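Local coordinates for protein enoyl-CoA hydratase/isomerase (Pseudomonas aeruginosa, PDB 3LAO) that probably hydrates an unsaturated acyl-CoA of steroid side-chain breakdown to the hydroxyacyl-CoA, as a homotrimeric member of the crotonase family, at residues P107-V112 with A127-A132; A42-A47 with V94-V99; A119-M124 with T136-L141; R33-S38 with F69-D74. All coordinates share one frame; numbering follows the deposited sequence.

Interaction 1: residues P107-V112 with A127-A132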
loop_
_atom_site.group_PDB
_atom_site.type_symbol
_atom_site.label_atom_id
_atom_site.label_comp_id
_atom_site.label_asym_id
_atom_site.label_seq_id
_atom_site.Cartn_x
_atom_site.Cartn_y
_atom_site.Cartn_z
ATOM N N PRO B 107 -16.816 -9.654 8.966
ATOM C CA PRO B 107 -16.768 -8.460 8.113
ATOM C C PRO B 107 -17.527 -7.284 8.651
ATOM O O PRO B 107 -18.520 -7.462 9.296
ATOM C CB PRO B 107 -17.430 -8.932 6.799
ATOM C CG PRO B 107 -17.204 -10.396 6.800
ATOM C CD PRO B 107 -17.332 -10.826 8.237
ATOM N N LEU B 108 -17.074 -6.079 8.356
ATOM C CA LEU B 108 -17.816 -4.898 8.753
ATOM C C LEU B 108 -17.946 -3.956 7.573
ATOM O O LEU B 108 -16.989 -3.699 6.860
ATOM C CB LEU B 108 -17.104 -4.210 9.910
ATOM C CG LEU B 108 -17.621 -2.836 10.333
ATOM C CD1 LEU B 108 -18.929 -2.998 10.984
ATOM C CD2 LEU B 108 -16.631 -2.344 11.324
ATOM N N VAL B 109 -19.151 -3.470 7.353
ATOM C CA VAL B 109 -19.425 -2.541 6.291
ATOM C C VAL B 109 -19.893 -1.283 7.003
ATOM O O VAL B 109 -20.609 -1.365 8.001
ATOM C CB VAL B 109 -20.565 -3.045 5.399
ATOM C CG1 VAL B 109 -21.118 -1.896 4.530
ATOM C CG2 VAL B 109 -20.104 -4.208 4.554
ATOM N N VAL B 110 -19.487 -0.120 6.512
ATOM C CA VAL B 110 -19.891 1.088 7.166
ATOM C C VAL B 110 -20.492 2.103 6.196
ATOM O O VAL B 110 -19.971 2.314 5.078
ATOM C CB VAL B 110 -18.723 1.717 7.964
ATOM C CG1 VAL B 110 -17.588 2.239 6.994
ATOM C CG2 VAL B 110 -19.275 2.835 8.810
ATOM N N ALA B 111 -21.579 2.734 6.634
ATOM C CA ALA B 111 -22.223 3.838 5.897
ATOM C C ALA B 111 -22.060 5.175 6.631
ATOM O O ALA B 111 -22.408 5.272 7.803
ATOM C CB ALA B 111 -23.720 3.525 5.700
ATOM N N VAL B 112 -21.568 6.204 5.939
ATOM C CA VAL B 112 -21.350 7.523 6.549
ATOM C C VAL B 112 -21.961 8.690 5.761
ATOM O O VAL B 112 -21.918 8.728 4.531
ATOM C CB VAL B 112 -19.869 7.880 6.647
ATOM C CG1 VAL B 112 -19.084 6.818 7.403
ATOM C CG2 VAL B 112 -19.358 8.026 5.303
ATOM N N ALA B 127 -13.103 -0.614 8.641
ATOM C CA ALA B 127 -14.124 -1.449 8.032
ATOM C C ALA B 127 -13.632 -2.058 6.699
ATOM O O ALA B 127 -12.586 -1.694 6.184
ATOM C CB ALA B 127 -15.358 -0.627 7.801
ATOM N N ASP B 128 -14.401 -2.982 6.144
ATOM C CA ASP B 128 -14.035 -3.613 4.879
ATOM C C ASP B 128 -14.667 -2.986 3.655
ATOM O O ASP B 128 -14.159 -3.107 2.566
ATOM C CB ASP B 128 -14.431 -5.053 4.979
ATOM C CG ASP B 128 -13.832 -5.688 6.191
ATOM O OD1 ASP B 128 -12.634 -5.431 6.421
ATOM O OD2 ASP B 128 -14.557 -6.382 6.934
ATOM N N ILE B 129 -15.803 -2.344 3.847
ATOM C CA ILE B 129 -16.502 -1.603 2.814
ATOM C C ILE B 129 -17.027 -0.348 3.479
ATOM O O ILE B 129 -17.618 -0.397 4.595
ATOM C CB ILE B 129 -17.727 -2.328 2.316
ATOM C CG1 ILE B 129 -17.376 -3.758 1.856
ATOM C CG2 ILE B 129 -18.434 -1.470 1.255
ATOM C CD1 ILE B 129 -16.481 -3.860 0.673
ATOM N N ALA B 130 -16.782 0.769 2.803
ATOM C CA ALA B 130 -17.177 2.074 3.283
ATOM C C ALA B 130 -17.924 2.821 2.203
ATOM O O ALA B 130 -17.399 3.057 1.118
ATOM C CB ALA B 130 -15.918 2.895 3.772
ATOM N N VAL B 131 -19.158 3.179 2.502
ATOM C CA VAL B 131 -19.963 3.976 1.605
ATOM C C VAL B 131 -20.341 5.331 2.218
ATOM O O VAL B 131 -20.842 5.392 3.330
ATOM C CB VAL B 131 -21.244 3.217 1.270
ATOM C CG1 VAL B 131 -22.193 4.088 0.469
ATOM C CG2 VAL B 131 -20.883 1.946 0.508
ATOM N N ALA B 132 -20.131 6.401 1.463
ATOM C CA ALA B 132 -20.417 7.749 1.922
ATOM C C ALA B 132 -21.372 8.499 0.986
ATOM O O ALA B 132 -21.335 8.338 -0.238
ATOM C CB ALA B 132 -19.118 8.548 2.080
#
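D128 holds CG anti to its carbonyl carbon (chi1 -54°), which swings the carboxylate back to P107 and L108. V110 places CG1 between its backbone N and carbonyl carbon (chi1 67°), facing A127 and A130. The segments hold neighbouring parallel strands, 108-112 and 129-132, of the main mixed sheet of the crotonase fold, and every residue here is buried. L108 is held at both ends of its backbone. D128 OD2 accepts from L108 N at 2.9 Å, met on the anti side of the carboxylate and 35° out of its plane. D128 N in turn donates to L108 O at 2.8 Å. OD2 also has a salt bridge to R104, and OD1 a hydrogen bond to W163 of the second subunit. This buried carboxylate therefore ties the start of the strand pair to the trimer interface. Further on, V110 N donates to I129 O, V131 N to V110 O, and V112 N to V131 O. On one face V109 and I129 run alongside each other. V109 CG2 comes 3.8 Å from I129 CB, and helix 196-209 packs over this face. On the other face V110 CG1 sits 3.7 Å from both A127 CB and A130 CB.

Interaction 2: residues A42-A47 with V94-V99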
loop_
_atom_site.group_PDB
_atom_site.type_symbol
_atom_site.label_atom_id
_atom_site.label_comp_id
_atom_site.label_asym_id
_atom_site.label_seq_id
_atom_site.Cartn_x
_atom_site.Cartn_y
_atom_site.Cartn_z
ATOM N N ALA B 42 -18.398 2.445 24.959
ATOM C CA ALA B 42 -18.560 1.173 25.593
ATOM C C ALA B 42 -19.669 0.407 24.907
ATOM O O ALA B 42 -19.565 -0.816 24.656
ATOM C CB ALA B 42 -18.885 1.370 27.045
ATOM N N ASP B 43 -20.733 1.126 24.595
ATOM C CA ASP B 43 -21.874 0.477 24.001
ATOM C C ASP B 43 -21.586 -0.039 22.567
ATOM O O ASP B 43 -21.964 -1.155 22.237
ATOM C CB ASP B 43 -23.111 1.371 24.078
ATOM C CG ASP B 43 -24.393 0.580 23.935
ATOM O OD1 ASP B 43 -24.447 -0.596 24.386
ATOM O OD2 ASP B 43 -25.341 1.127 23.379
ATOM N N LEU B 44 -20.914 0.768 21.747
ATOM C CA LEU B 44 -20.426 0.351 20.438
ATOM C C LEU B 44 -19.476 -0.898 20.532
ATOM O O LEU B 44 -19.652 -1.867 19.801
ATOM C CB LEU B 44 -19.763 1.530 19.663
ATOM C CG LEU B 44 -19.071 1.197 18.298
ATOM C CD1 LEU B 44 -20.044 0.524 17.333
ATOM C CD2 LEU B 44 -18.463 2.398 17.592
ATOM N N ALA B 45 -18.491 -0.873 21.424
ATOM C CA ALA B 45 -17.633 -2.033 21.632
ATOM C C ALA B 45 -18.412 -3.272 22.079
ATOM O O ALA B 45 -18.105 -4.377 21.626
ATOM C CB ALA B 45 -16.535 -1.728 22.615
ATOM N N LEU B 46 -19.432 -3.092 22.929
ATOM C CA LEU B 46 -20.314 -4.216 23.319
ATOM C C LEU B 46 -21.163 -4.769 22.179
ATOM O O LEU B 46 -21.354 -5.973 22.080
ATOM C CB LEU B 46 -21.208 -3.860 24.504
ATOM C CG LEU B 46 -20.501 -3.855 25.860
ATOM C CD1 LEU B 46 -21.462 -3.440 26.970
ATOM C CD2 LEU B 46 -19.859 -5.198 26.200
ATOM N N ALA B 47 -21.700 -3.872 21.354
ATOM C CA ALA B 47 -22.395 -4.236 20.129
ATOM C C ALA B 47 -21.475 -5.032 19.173
ATOM O O ALA B 47 -21.912 -6.016 18.578
ATOM C CB ALA B 47 -22.928 -2.992 19.432
ATOM N N VAL B 94 -15.352 -5.493 21.756
ATOM C CA VAL B 94 -14.281 -5.463 20.741
ATOM C C VAL B 94 -14.062 -3.997 20.355
ATOM O O VAL B 94 -15.028 -3.264 20.155
ATOM C CB VAL B 94 -14.753 -6.219 19.482
ATOM C CG1 VAL B 94 -13.738 -6.124 18.359
ATOM C CG2 VAL B 94 -15.094 -7.674 19.830
ATOM N N ASP B 95 -12.814 -3.553 20.294
ATOM C CA ASP B 95 -12.472 -2.185 19.927
ATOM C C ASP B 95 -12.921 -1.868 18.487
ATOM O O ASP B 95 -12.452 -2.485 17.536
ATOM C CB ASP B 95 -10.967 -1.999 20.070
ATOM C CG ASP B 95 -10.517 -0.586 19.763
ATOM O OD1 ASP B 95 -11.379 0.231 19.410
ATOM O OD2 ASP B 95 -9.309 -0.291 19.879
ATOM N N PRO B 96 -13.883 -0.943 18.339
ATOM C CA PRO B 96 -14.331 -0.467 17.034
ATOM C C PRO B 96 -13.176 0.044 16.197
ATOM O O PRO B 96 -13.148 -0.189 15.002
ATOM C CB PRO B 96 -15.254 0.705 17.398
ATOM C CG PRO B 96 -15.840 0.255 18.711
ATOM C CD PRO B 96 -14.686 -0.363 19.433
ATOM N N TRP B 97 -12.255 0.757 16.823
ATOM C CA TRP B 97 -11.085 1.251 16.149
ATOM C C TRP B 97 -10.040 0.207 15.773
ATOM O O TRP B 97 -9.048 0.528 15.137
ATOM C CB TRP B 97 -10.498 2.385 16.962
ATOM C CG TRP B 97 -11.362 3.600 16.706
ATOM C CD1 TRP B 97 -11.195 4.516 15.728
ATOM C CD2 TRP B 97 -12.573 3.948 17.378
ATOM N NE1 TRP B 97 -12.197 5.442 15.763
ATOM C CE2 TRP B 97 -13.064 5.114 16.770
ATOM C CE3 TRP B 97 -13.287 3.389 18.440
ATOM C CZ2 TRP B 97 -14.232 5.748 17.193
ATOM C CZ3 TRP B 97 -14.452 4.002 18.849
ATOM C CH2 TRP B 97 -14.916 5.171 18.229
ATOM N N GLY B 98 -10.288 -1.035 16.145
ATOM C CA GLY B 98 -9.368 -2.137 15.904
ATOM C C GLY B 98 -7.928 -1.958 16.360
ATOM O O GLY B 98 -7.008 -2.469 15.724
ATOM N N VAL B 99 -7.710 -1.250 17.459
ATOM C CA VAL B 99 -6.343 -1.002 17.896
ATOM C C VAL B 99 -5.961 -1.903 19.060
ATOM O O VAL B 99 -4.833 -2.372 19.154
ATOM C CB VAL B 99 -6.141 0.493 18.212
ATOM C CG1 VAL B 99 -4.884 0.726 19.008
ATOM C CG2 VAL B 99 -6.101 1.299 16.913
#
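A45 O receives V94 N at 3.0 Å, the one hydrogen bond between residues 42-47 of helix 38-53 and the loop 94-99. The donor stands well above the carbonyl plane, 43° out of it, and the C=O...N angle is 123°. V94 O answers by touching the same helix residue, 3.2 Å from A45 CA. The remaining contact is apolar. P96 sets its ring against the helix, and L44 passes alongside it, running the other way. L44 CG meets P96 CG at 3.4 Å, while L44 CD2 touches both CB and CG of the proline. L44 CG is anti to the backbone N (chi1 174°), which carries its end toward the loop. A45 CB fills in beside P96 CD at 3.9 Å. The proline ring is thus seated on two consecutive helix residues. W97 adds a looser touch from its six-membered ring. A type I turn from D95 to G98 shapes the loop, and D95 OD2 accepts from V99 N at 3.1 Å. P96 and W97 also pack on helix 119-125, and a glycerol lies near V94. The arrangement pins the loop before strand 108-112 onto helix 38-53 in the core of the crotonase fold.

Interaction 3: residues A119-M124 with T136-L141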
loop_
_atom_site.group_PDB
_atom_site.type_symbol
_atom_site.label_atom_id
_atom_site.label_comp_id
_atom_site.label_asym_id
_atom_site.label_seq_id
_atom_site.Cartn_x
_atom_site.Cartn_y
_atom_site.Cartn_z
ATOM N N ALA B 119 -12.428 10.990 14.844
ATOM C CA ALA B 119 -12.524 9.598 15.269
ATOM C C ALA B 119 -13.349 8.777 14.284
ATOM O O ALA B 119 -13.294 7.547 14.288
ATOM C CB ALA B 119 -13.119 9.511 16.666
ATOM N N GLY B 120 -14.113 9.465 13.441
ATOM C CA GLY B 120 -14.992 8.804 12.496
ATOM C C GLY B 120 -14.254 8.305 11.269
ATOM O O GLY B 120 -14.529 7.215 10.768
ATOM N N ILE B 121 -13.311 9.107 10.785
ATOM C CA ILE B 121 -12.380 8.661 9.755
ATOM C C ILE B 121 -11.763 7.313 10.117
ATOM O O ILE B 121 -11.870 6.348 9.359
ATOM C CB ILE B 121 -11.253 9.686 9.530
ATOM C CG1 ILE B 121 -11.827 11.001 8.999
ATOM C CG2 ILE B 121 -10.210 9.129 8.574
ATOM C CD1 ILE B 121 -10.793 12.091 8.822
ATOM N N GLU B 122 -11.119 7.254 11.277
ATOM C CA GLU B 122 -10.403 6.056 11.696
ATOM C C GLU B 122 -11.380 4.916 11.871
ATOM O O GLU B 122 -11.066 3.762 11.613
ATOM C CB GLU B 122 -9.635 6.302 12.994
ATOM C CG GLU B 122 -8.121 5.940 12.892
ATOM C CD GLU B 122 -7.839 4.417 13.127
ATOM O OE1 GLU B 122 -7.827 3.637 12.139
ATOM O OE2 GLU B 122 -7.614 4.001 14.297
ATOM N N LEU B 123 -12.593 5.253 12.278
ATOM C CA LEU B 123 -13.594 4.244 12.513
ATOM C C LEU B 123 -13.955 3.672 11.153
ATOM O O LEU B 123 -14.075 2.463 10.979
ATOM C CB LEU B 123 -14.796 4.892 13.169
ATOM C CG LEU B 123 -15.900 4.020 13.727
ATOM C CD1 LEU B 123 -15.311 2.991 14.687
ATOM C CD2 LEU B 123 -16.906 4.933 14.421
HETATM N N MSE B 124 -14.070 4.560 10.178
HETATM C CA MSE B 124 -14.387 4.157 8.829
HETATM C C MSE B 124 -13.311 3.289 8.172
HETATM O O MSE B 124 -13.624 2.377 7.409
HETATM C CB MSE B 124 -14.613 5.398 7.996
HETATM C CG MSE B 124 -15.198 5.111 6.671
HETATM SE SE MSE B 124 -15.285 6.747 5.659
HETATM C CE MSE B 124 -13.388 7.061 5.380
ATOM N N THR B 136 -20.374 14.410 2.120
ATOM C CA THR B 136 -19.933 14.124 3.464
ATOM C C THR B 136 -18.587 14.822 3.648
ATOM O O THR B 136 -17.800 14.909 2.715
ATOM C CB THR B 136 -19.777 12.614 3.661
ATOM O OG1 THR B 136 -21.057 11.983 3.502
ATOM C CG2 THR B 136 -19.165 12.304 5.026
ATOM N N ARG B 137 -18.316 15.304 4.851
ATOM C CA ARG B 137 -17.125 16.090 5.103
ATOM C C ARG B 137 -16.251 15.387 6.102
ATOM O O ARG B 137 -16.716 14.918 7.096
ATOM C CB ARG B 137 -17.483 17.436 5.723
ATOM C CG ARG B 137 -18.304 18.377 4.857
ATOM C CD ARG B 137 -18.996 19.403 5.797
ATOM N NE ARG B 137 -18.164 20.572 6.154
ATOM C CZ ARG B 137 -18.274 21.289 7.283
ATOM N NH1 ARG B 137 -19.163 20.961 8.224
ATOM N NH2 ARG B 137 -17.480 22.340 7.480
ATOM N N PHE B 138 -14.954 15.415 5.874
ATOM C CA PHE B 138 -14.025 14.700 6.699
ATOM C C PHE B 138 -12.968 15.668 7.101
ATOM O O PHE B 138 -12.520 16.506 6.285
ATOM C CB PHE B 138 -13.343 13.602 5.851
ATOM C CG PHE B 138 -14.287 12.538 5.342
ATOM C CD1 PHE B 138 -14.857 12.635 4.079
ATOM C CD2 PHE B 138 -14.603 11.428 6.136
ATOM C CE1 PHE B 138 -15.748 11.622 3.611
ATOM C CE2 PHE B 138 -15.498 10.389 5.681
ATOM C CZ PHE B 138 -16.051 10.480 4.419
ATOM N N ALA B 139 -12.489 15.532 8.324
ATOM C CA ALA B 139 -11.246 16.211 8.616
ATOM C C ALA B 139 -10.574 15.637 9.834
ATOM O O ALA B 139 -11.231 15.139 10.734
ATOM C CB ALA B 139 -11.485 17.775 8.759
ATOM N N HIS B 140 -9.257 15.687 9.831
ATOM C CA HIS B 140 -8.443 15.333 10.975
ATOM C C HIS B 140 -8.079 16.554 11.819
ATOM O O HIS B 140 -6.928 17.001 11.833
ATOM C CB HIS B 140 -7.176 14.655 10.491
ATOM C CG HIS B 140 -7.097 13.226 10.881
ATOM N ND1 HIS B 140 -7.457 12.207 10.030
ATOM C CD2 HIS B 140 -6.741 12.645 12.047
ATOM C CE1 HIS B 140 -7.305 11.053 10.650
ATOM N NE2 HIS B 140 -6.878 11.291 11.877
ATOM N N LEU B 141 -9.067 17.080 12.530
ATOM C CA LEU B 141 -8.939 18.335 13.253
ATOM C C LEU B 141 -8.024 18.285 14.471
ATOM O O LEU B 141 -7.681 19.316 15.028
ATOM C CB LEU B 141 -10.319 18.836 13.670
ATOM C CG LEU B 141 -11.366 18.939 12.569
ATOM C CD1 LEU B 141 -12.718 19.228 13.156
ATOM C CD2 LEU B 141 -10.996 20.007 11.563
#
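I121 and F138 cross obliquely, with the isoleucine at the rim of the ring. I121 CG1 lies near the ring plane, 4.0 Å from F138 CD2. M124, modelled as selenomethionine, crosses the same phenylalanine at about a right angle. Its extended chain (chi1 -169°) carries SE to the ring; a bend about the CG-SE bond then brings CE to F138 CE2 as well. SE is 3.6 Å from F138 CE2 and 4.8 Å from the ring centroid, 66° off the ring normal. This is an oblique Met-aromatic contact. The tip of I121 touches H140 and A139. I121 CD1 reaches 3.5 Å from H140 ND1 and 3.6 Å from A139 O, while the CG2 branch lies by H140 CE1. H140 ND1 is buried here and has no hydrogen-bonding partner in the model. No hydrogen bond joins the two segments; the contact is van der Waals packing. The helix axis runs 101° to that of strand 137-139, 8.4 Å away. F138 also meets the ring of F176 on the neighbouring strand 175-177. Helix 119-124 thus packs crosswise against the middle strand of the small second sheet, and in crotonases the start of this helix borders the oxyanion hole.

Interaction 4: residues R33-S38 with F69-D74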
loop_
_atom_site.group_PDB
_atom_site.type_symbol
_atom_site.label_atom_id
_atom_site.label_comp_id
_atom_site.label_asym_id
_atom_site.label_seq_id
_atom_site.Cartn_x
_atom_site.Cartn_y
_atom_site.Cartn_z
ATOM N N ARG B 33 -24.690 15.266 17.516
ATOM C CA ARG B 33 -23.913 14.933 16.316
ATOM C C ARG B 33 -23.095 13.664 16.474
ATOM O O ARG B 33 -22.047 13.480 15.822
ATOM C CB ARG B 33 -23.018 16.097 15.905
ATOM C CG ARG B 33 -23.828 17.336 15.645
ATOM C CD ARG B 33 -23.285 18.062 14.467
ATOM N NE ARG B 33 -24.348 18.539 13.596
ATOM C CZ ARG B 33 -24.597 19.821 13.357
ATOM N NH1 ARG B 33 -23.862 20.769 13.937
ATOM N NH2 ARG B 33 -25.585 20.151 12.537
ATOM N N ASN B 34 -23.598 12.777 17.325
ATOM C CA ASN B 34 -22.917 11.526 17.586
ATOM C C ASN B 34 -21.477 11.714 18.061
ATOM O O ASN B 34 -20.605 10.871 17.752
ATOM C CB ASN B 34 -22.975 10.611 16.350
ATOM C CG ASN B 34 -24.381 10.037 16.132
ATOM O OD1 ASN B 34 -24.846 9.871 14.991
ATOM N ND2 ASN B 34 -25.064 9.726 17.247
ATOM N N ALA B 35 -21.219 12.813 18.781
ATOM C CA ALA B 35 -19.970 12.917 19.520
ATOM C C ALA B 35 -19.868 11.728 20.518
ATOM O O ALA B 35 -20.842 11.385 21.165
ATOM C CB ALA B 35 -19.891 14.253 20.238
ATOM N N PHE B 36 -18.714 11.067 20.609
ATOM C CA PHE B 36 -18.594 9.878 21.462
ATOM C C PHE B 36 -18.228 10.233 22.915
ATOM O O PHE B 36 -17.120 10.720 23.188
ATOM C CB PHE B 36 -17.507 8.920 20.953
ATOM C CG PHE B 36 -17.883 8.129 19.740
ATOM C CD1 PHE B 36 -17.695 8.660 18.453
ATOM C CD2 PHE B 36 -18.377 6.817 19.870
ATOM C CE1 PHE B 36 -18.018 7.912 17.305
ATOM C CE2 PHE B 36 -18.689 6.063 18.733
ATOM C CZ PHE B 36 -18.514 6.617 17.448
ATOM N N ASP B 37 -19.146 9.970 23.831
ATOM C CA ASP B 37 -18.855 9.967 25.262
ATOM C C ASP B 37 -18.375 8.584 25.672
ATOM O O ASP B 37 -18.321 7.675 24.833
ATOM C CB ASP B 37 -20.063 10.413 26.106
ATOM C CG ASP B 37 -21.395 9.736 25.716
ATOM O OD1 ASP B 37 -21.460 8.947 24.743
ATOM O OD2 ASP B 37 -22.399 9.997 26.427
ATOM N N SER B 38 -18.016 8.408 26.940
ATOM C CA SER B 38 -17.563 7.095 27.381
ATOM C C SER B 38 -18.708 6.083 27.200
ATOM O O SER B 38 -18.485 4.921 26.834
ATOM C CB SER B 38 -17.020 7.127 28.821
ATOM O OG SER B 38 -18.039 7.451 29.751
ATOM N N PHE B 69 -22.602 11.403 10.733
ATOM C CA PHE B 69 -21.937 10.203 11.193
ATOM C C PHE B 69 -21.300 10.395 12.580
ATOM O O PHE B 69 -21.726 9.751 13.539
ATOM C CB PHE B 69 -20.938 9.695 10.171
ATOM C CG PHE B 69 -20.373 8.351 10.517
ATOM C CD1 PHE B 69 -21.176 7.238 10.486
ATOM C CD2 PHE B 69 -19.041 8.208 10.866
ATOM C CE1 PHE B 69 -20.666 6.002 10.825
ATOM C CE2 PHE B 69 -18.527 6.975 11.169
ATOM C CZ PHE B 69 -19.346 5.874 11.159
ATOM N N THR B 70 -20.308 11.270 12.707
ATOM C CA THR B 70 -19.798 11.613 14.043
ATOM C C THR B 70 -18.983 12.901 14.077
ATOM O O THR B 70 -18.199 13.165 13.165
ATOM C CB THR B 70 -18.949 10.489 14.684
ATOM O OG1 THR B 70 -18.559 10.892 15.998
ATOM C CG2 THR B 70 -17.698 10.258 13.900
ATOM N N ALA B 71 -19.174 13.697 15.139
ATOM C CA ALA B 71 -18.369 14.904 15.348
ATOM C C ALA B 71 -17.056 14.569 16.036
ATOM O O ALA B 71 -16.254 15.461 16.318
ATOM C CB ALA B 71 -19.134 15.956 16.144
ATOM N N GLY B 72 -16.817 13.280 16.282
ATOM C CA GLY B 72 -15.598 12.848 16.950
ATOM C C GLY B 72 -15.811 12.585 18.439
ATOM O O GLY B 72 -16.922 12.342 18.886
ATOM N N LEU B 73 -14.731 12.616 19.207
ATOM C CA LEU B 73 -14.817 12.425 20.640
ATOM C C LEU B 73 -15.445 13.613 21.343
ATOM O O LEU B 73 -15.315 14.749 20.887
ATOM C CB LEU B 73 -13.444 12.208 21.224
ATOM C CG LEU B 73 -12.760 11.045 20.567
ATOM C CD1 LEU B 73 -11.637 10.645 21.455
ATOM C CD2 LEU B 73 -13.744 9.904 20.380
ATOM N N ASP B 74 -16.141 13.324 22.444
ATOM C CA ASP B 74 -16.645 14.335 23.367
ATOM C C ASP B 74 -15.545 14.595 24.382
ATOM O O ASP B 74 -15.551 13.984 25.438
ATOM C CB ASP B 74 -17.885 13.801 24.094
ATOM C CG ASP B 74 -18.589 14.865 24.924
ATOM O OD1 ASP B 74 -17.896 15.695 25.544
ATOM O OD2 ASP B 74 -19.843 14.871 24.968
#
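Four hydrogen bonds join R33-S38 to F69-D74, three of them between backbones. A71 N donates to R33 O at 3.0 Å. F36 N donates to G72 O at 2.8 Å, in the carbonyl plane. D74 N reaches F36 O at 2.9 Å from above the carbonyl plane. These last two bonds flank a single bridge between F36 and L73. The fourth uses a side chain: T70 OG1 donates to N34 O at 2.7 Å. T70 OG1 itself accepts from G72 N at 3.0 Å, closing an ST turn. With OG1 anti to the backbone N (chi1 -177°), the hydroxyl lies between N34 O and G72 N, and the two bonds fix its rotation. A weaker CA-H...O contact runs from A35 CA to G72 O. The loop 69-74 matches the segment that in the crotonase fold supplies one backbone N-H of the oxyanion hole, and the 33-38 loop is hydrogen-bonded to it. The F36 ring also meets polar atoms. It crosses T70 at about a right angle, with CE1 3.3 Å from T70 OG1, and G72 O lies at the ring edge, in its plane. The apolar contact is F36 CB on L73 CD2 at 3.9 Å. W97 meets the F36 ring edge-to-face. D37 and D74 are both N-caps, D37 OD1 accepting from M40 N and D74 OD1 from E77 N. D37 OD2 accepts from G12 N.

In the fold
Interactions 1, 3 and 4 meet around F69 and M124. F69 packs on V110 and V112 of interaction 1, V112 CG1 lying 3.7 Å from F69 CG. M124 CG of interaction 3 sits 3.7 Å from A130 CB. Interactions 3 and 4 lie about 11 Å apart between centres, with G120 CA 3.4 Å from T70 CG2 and A119 CB 3.8 Å from L73 CD2. That junction is where relatives build the oxyanion hole. Interaction 2 reaches it through W97, whose NE1 is 2.8 Å from A119 O, a probable hydrogen bond. Interactions 1 and 2 do not touch; their nearest atoms are about 6 Å apart.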